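Local coordinates for nucleocapsid (Crimean-congo hemorrhagic fever virus, PDB 4AKL), which binds single- and double-stranded RNA, probably packages the viral genome and probably has a sequence-nonspecific endonuclease activity on double-stranded DNA, at residues A[408-420]-A[453-465]. Sequence-based numbering, arbitrary orientation.
Sequences GHTKSILNLRTNT and HLLHQSLVGKQSP
His453 meets Lys411 where the last turns of helix 450-460, closed by a Schellman motif, face the short 3-10 segment 410-415. Lys411, extended beyond CG, reaches across and donates a hydrogen bond from NZ to His453 NE2 (3.1 Å), tilted 21° out of the imidazole plane; the same ammonium forms a salt bridge with Glu387, so the lysine also ties in helix 385-392. Apolar packing follows at Leu454: CD1 lies 3.6 Å from Ile413 CD1 and also meets Thr410 CG2, while CD2 rests against Lys411 CG. Gln457 points its OE1 between two aliphatic groups, Lys411 CE and Leu414 CD1, each 3.6 Å away, and OE1 also accepts a weak hydrogen bond from Lys462 NZ. Ser458 OG, hydrogen-bonded to Tyr156 OH, touches Thr418 CG2. Gly461, with phi at 113°, then turns the chain out of the helix, and 462-465 runs back over the 3-10 segment, leaving Leu414 inserted between the helix and the returning loop. Gln463 O and Asn415 OD1 are joined through one water, which donates to both, at 2.7 Å from Gln463 O and 2.8 Å from Asn415 OD1. Pro465 lays its ring against Lys411, with CB near Lys411 CB and CG 3.7 Å from Lys411 O.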
loop_
_atom_site.group_PDB
_atom_site.type_symbol
_atom_site.label_atom_id
_atom_site.label_comp_id
_atom_site.label_asym_id
_atom_site.label_seq_id
_atom_site.Cartn_x
_atom_site.Cartn_y
_atom_site.Cartn_z
ATOM N N GLY A 408 14.475 12.713 9.081
ATOM C CA GLY A 408 14.560 11.521 8.304
ATOM C C GLY A 408 13.468 10.527 8.570
ATOM O O GLY A 408 13.349 10.034 9.691
ATOM N N HIS A 409 12.660 10.226 7.538
ATOM C CA HIS A 409 11.616 9.211 7.614
ATOM C C HIS A 409 11.798 8.254 6.435
ATOM O O HIS A 409 12.103 8.691 5.329
ATOM C CB HIS A 409 10.236 9.856 7.673
ATOM C CG HIS A 409 10.106 10.796 8.810
ATOM N ND1 HIS A 409 9.801 10.369 10.073
ATOM C CD2 HIS A 409 10.314 12.142 8.900
ATOM C CE1 HIS A 409 9.791 11.402 10.896
ATOM N NE2 HIS A 409 10.095 12.495 10.212
ATOM N N THR A 410 11.611 6.960 6.708
ATOM C CA THR A 410 11.984 5.883 5.797
ATOM C C THR A 410 11.702 6.162 4.330
ATOM O O THR A 410 12.615 6.211 3.528
ATOM C CB THR A 410 11.389 4.524 6.268
ATOM O OG1 THR A 410 11.828 4.292 7.601
ATOM C CG2 THR A 410 11.853 3.338 5.428
ATOM N N LYS A 411 10.437 6.384 3.970
ATOM C CA LYS A 411 10.087 6.416 2.570
ATOM C C LYS A 411 10.603 7.646 1.763
ATOM O O LYS A 411 10.357 7.721 0.534
ATOM C CB LYS A 411 8.596 6.112 2.415
ATOM C CG LYS A 411 8.403 4.613 2.493
ATOM C CD LYS A 411 7.001 4.159 2.526
ATOM C CE LYS A 411 6.977 2.654 2.633
ATOM N NZ LYS A 411 5.623 2.201 2.870
ATOM N N SER A 412 11.317 8.581 2.419
ATOM C CA SER A 412 11.947 9.650 1.719
ATOM C C SER A 412 12.985 9.098 0.779
ATOM O O SER A 412 13.316 9.753 -0.196
ATOM C CB SER A 412 12.523 10.687 2.631
ATOM O OG SER A 412 11.502 11.403 3.297
ATOM N N ILE A 413 13.489 7.886 1.081
ATOM C CA ILE A 413 14.354 7.128 0.173
ATOM C C ILE A 413 13.810 6.992 -1.242
ATOM O O ILE A 413 14.589 6.980 -2.195
ATOM C CB ILE A 413 14.683 5.694 0.780
ATOM C CG1 ILE A 413 15.770 5.816 1.807
ATOM C CG2 ILE A 413 15.249 4.786 -0.223
ATOM C CD1 ILE A 413 15.858 4.616 2.803
ATOM N N LEU A 414 12.487 6.884 -1.396
ATOM C CA LEU A 414 11.872 6.731 -2.698
ATOM C C LEU A 414 11.976 8.013 -3.552
ATOM O O LEU A 414 11.742 7.962 -4.737
ATOM C CB LEU A 414 10.395 6.337 -2.540
ATOM C CG LEU A 414 10.178 4.937 -1.987
ATOM C CD1 LEU A 414 8.707 4.687 -1.781
ATOM C CD2 LEU A 414 10.811 3.867 -2.896
ATOM N N ASN A 415 12.297 9.140 -2.918
ATOM C CA ASN A 415 12.671 10.377 -3.617
ATOM C C ASN A 415 14.121 10.357 -4.158
ATOM O O ASN A 415 14.491 11.236 -4.929
ATOM C CB ASN A 415 12.478 11.585 -2.700
ATOM C CG ASN A 415 12.509 12.895 -3.445
ATOM O OD1 ASN A 415 12.041 12.984 -4.605
ATOM N ND2 ASN A 415 13.067 13.912 -2.819
ATOM N N LEU A 416 14.943 9.373 -3.759
ATOM C CA LEU A 416 16.313 9.272 -4.301
ATOM C C LEU A 416 16.210 8.756 -5.721
ATOM O O LEU A 416 15.433 7.817 -5.961
ATOM C CB LEU A 416 17.216 8.342 -3.495
ATOM C CG LEU A 416 17.776 8.902 -2.187
ATOM C CD1 LEU A 416 18.352 7.776 -1.347
ATOM C CD2 LEU A 416 18.829 10.029 -2.416
ATOM N N ARG A 417 17.000 9.348 -6.641
ATOM C CA ARG A 417 16.928 8.982 -8.073
ATOM C C ARG A 417 17.322 7.542 -8.295
ATOM O O ARG A 417 18.088 6.974 -7.518
ATOM C CB ARG A 417 17.822 9.901 -8.963
ATOM C CG ARG A 417 17.311 11.334 -9.090
ATOM C CD ARG A 417 18.194 12.218 -9.957
ATOM N NE ARG A 417 17.641 13.582 -10.080
ATOM C CZ ARG A 417 16.651 13.957 -10.912
ATOM N NH1 ARG A 417 16.058 13.090 -11.755
ATOM N NH2 ARG A 417 16.239 15.234 -10.901
ATOM N N THR A 418 16.785 6.960 -9.356
ATOM C CA THR A 418 17.131 5.620 -9.771
ATOM C C THR A 418 17.912 5.589 -11.091
ATOM O O THR A 418 18.323 4.526 -11.511
ATOM C CB THR A 418 15.867 4.732 -9.921
ATOM O OG1 THR A 418 14.955 5.327 -10.851
ATOM C CG2 THR A 418 15.160 4.531 -8.522
ATOM N N ASN A 419 18.127 6.744 -11.730
ATOM C CA ASN A 419 18.744 6.767 -13.093
ATOM C C ASN A 419 20.256 6.528 -13.100
ATOM O O ASN A 419 20.929 6.655 -12.070
ATOM C CB ASN A 419 18.371 8.036 -13.839
ATOM C CG ASN A 419 18.566 9.290 -13.018
ATOM O OD1 ASN A 419 19.655 9.884 -12.992
ATOM N ND2 ASN A 419 17.477 9.722 -12.342
ATOM N N THR A 420 20.794 6.157 -14.258
ATOM C CA THR A 420 22.236 5.814 -14.332
ATOM C C THR A 420 23.139 7.046 -14.367
ATOM O O THR A 420 24.318 6.919 -14.057
ATOM C CB THR A 420 22.560 4.899 -15.514
ATOM O OG1 THR A 420 21.569 3.880 -15.607
ATOM C CG2 THR A 420 23.949 4.235 -15.340
ATOM N N HIS A 453 10.898 -4.094 1.433
ATOM C CA HIS A 453 9.645 -3.378 1.119
ATOM C C HIS A 453 10.025 -2.186 0.214
ATOM O O HIS A 453 9.384 -1.929 -0.795
ATOM C CB HIS A 453 9.017 -2.974 2.483
ATOM C CG HIS A 453 7.702 -2.261 2.437
ATOM N ND1 HIS A 453 6.559 -2.796 1.862
ATOM C CD2 HIS A 453 7.336 -1.064 2.953
ATOM C CE1 HIS A 453 5.556 -1.939 2.011
ATOM N NE2 HIS A 453 6.002 -0.881 2.672
ATOM N N LEU A 454 11.094 -1.467 0.600
ATOM C CA LEU A 454 11.550 -0.335 -0.202
ATOM C C LEU A 454 11.987 -0.757 -1.626
ATOM O O LEU A 454 11.613 -0.118 -2.567
ATOM C CB LEU A 454 12.672 0.428 0.473
ATOM C CG LEU A 454 12.328 1.288 1.697
ATOM C CD1 LEU A 454 13.680 1.751 2.335
ATOM C CD2 LEU A 454 11.370 2.509 1.421
ATOM N N LEU A 455 12.764 -1.819 -1.758
ATOM C CA LEU A 455 13.165 -2.324 -3.084
ATOM C C LEU A 455 11.976 -2.717 -3.955
ATOM O O LEU A 455 11.925 -2.411 -5.146
ATOM C CB LEU A 455 14.117 -3.521 -2.956
ATOM C CG LEU A 455 14.698 -4.110 -4.269
ATOM C CD1 LEU A 455 15.441 -3.068 -5.061
ATOM C CD2 LEU A 455 15.602 -5.326 -3.998
ATOM N N HIS A 456 11.039 -3.405 -3.340
ATOM C CA HIS A 456 9.828 -3.872 -4.003
ATOM C C HIS A 456 9.120 -2.687 -4.633
ATOM O O HIS A 456 8.836 -2.683 -5.805
ATOM C CB HIS A 456 8.935 -4.581 -2.994
ATOM C CG HIS A 456 7.728 -5.185 -3.593
ATOM N ND1 HIS A 456 7.753 -6.387 -4.274
ATOM C CD2 HIS A 456 6.452 -4.754 -3.630
ATOM C CE1 HIS A 456 6.534 -6.663 -4.705
ATOM N NE2 HIS A 456 5.727 -5.691 -4.319
ATOM N N GLN A 457 8.899 -1.673 -3.822
ATOM C CA GLN A 457 8.274 -0.442 -4.244
ATOM C C GLN A 457 9.020 0.289 -5.325
ATOM O O GLN A 457 8.391 0.852 -6.169
ATOM C CB GLN A 457 8.069 0.465 -3.045
ATOM C CG GLN A 457 6.916 -0.106 -2.221
ATOM C CD GLN A 457 6.763 0.552 -0.961
ATOM O OE1 GLN A 457 6.836 1.782 -0.861
ATOM N NE2 GLN A 457 6.544 -0.234 0.054
ATOM N N SER A 458 10.354 0.301 -5.270
ATOM C CA SER A 458 11.130 0.867 -6.350
ATOM C C SER A 458 10.948 0.032 -7.594
ATOM O O SER A 458 10.880 0.574 -8.670
ATOM C CB SER A 458 12.623 0.922 -6.006
ATOM O OG SER A 458 13.309 1.684 -6.954
ATOM N N LEU A 459 10.863 -1.281 -7.448
ATOM C CA LEU A 459 10.698 -2.196 -8.600
ATOM C C LEU A 459 9.298 -2.122 -9.270
ATOM O O LEU A 459 9.180 -2.406 -10.480
ATOM C CB LEU A 459 11.021 -3.651 -8.219
ATOM C CG LEU A 459 12.474 -4.038 -7.885
ATOM C CD1 LEU A 459 12.486 -5.488 -7.523
ATOM C CD2 LEU A 459 13.481 -3.757 -9.048
ATOM N N VAL A 460 8.257 -1.755 -8.504
ATOM C CA VAL A 460 6.950 -1.576 -9.089
ATOM C C VAL A 460 6.907 -0.246 -9.882
ATOM O O VAL A 460 6.054 -0.084 -10.732
ATOM C CB VAL A 460 5.789 -1.657 -8.079
ATOM C CG1 VAL A 460 5.872 -2.988 -7.227
ATOM C CG2 VAL A 460 5.772 -0.464 -7.217
ATOM N N GLY A 461 7.843 0.663 -9.603
ATOM C CA GLY A 461 7.998 1.905 -10.323
ATOM C C GLY A 461 7.692 3.148 -9.527
ATOM O O GLY A 461 7.613 4.233 -10.122
ATOM N N LYS A 462 7.523 3.027 -8.206
ATOM C CA LYS A 462 7.236 4.189 -7.389
ATOM C C LYS A 462 8.463 5.059 -7.350
ATOM O O LYS A 462 9.554 4.572 -7.103
ATOM C CB LYS A 462 6.796 3.824 -5.944
ATOM C CG LYS A 462 5.433 3.114 -5.876
ATOM C CD LYS A 462 5.042 2.549 -4.477
ATOM C CE LYS A 462 4.772 3.675 -3.456
ATOM N NZ LYS A 462 4.072 3.281 -2.159
ATOM N N GLN A 463 8.267 6.335 -7.607
ATOM C CA GLN A 463 9.300 7.334 -7.512
ATOM C C GLN A 463 8.958 8.475 -6.521
ATOM O O GLN A 463 9.580 9.533 -6.556
ATOM C CB GLN A 463 9.569 7.888 -8.887
ATOM C CG GLN A 463 10.153 6.841 -9.778
ATOM C CD GLN A 463 10.533 7.344 -11.096
ATOM O OE1 GLN A 463 10.958 6.569 -11.910
ATOM N NE2 GLN A 463 10.397 8.657 -11.342
ATOM N N SER A 464 7.973 8.228 -5.654
ATOM C CA SER A 464 7.560 9.115 -4.605
ATOM C C SER A 464 6.824 8.279 -3.574
ATOM O O SER A 464 6.165 7.272 -3.950
ATOM C CB SER A 464 6.623 10.183 -5.144
ATOM O OG SER A 464 5.895 10.848 -4.121
ATOM N N PRO A 465 6.929 8.670 -2.277
ATOM C CA PRO A 465 6.110 8.047 -1.245
ATOM C C PRO A 465 4.605 8.308 -1.353
ATOM O O PRO A 465 3.841 7.582 -0.717
ATOM C CB PRO A 465 6.655 8.635 0.079
ATOM C CG PRO A 465 7.401 9.815 -0.273
ATOM C CD PRO A 465 7.862 9.661 -1.714
HETATM O O HOH W 1 9.627 11.604 -4.817
#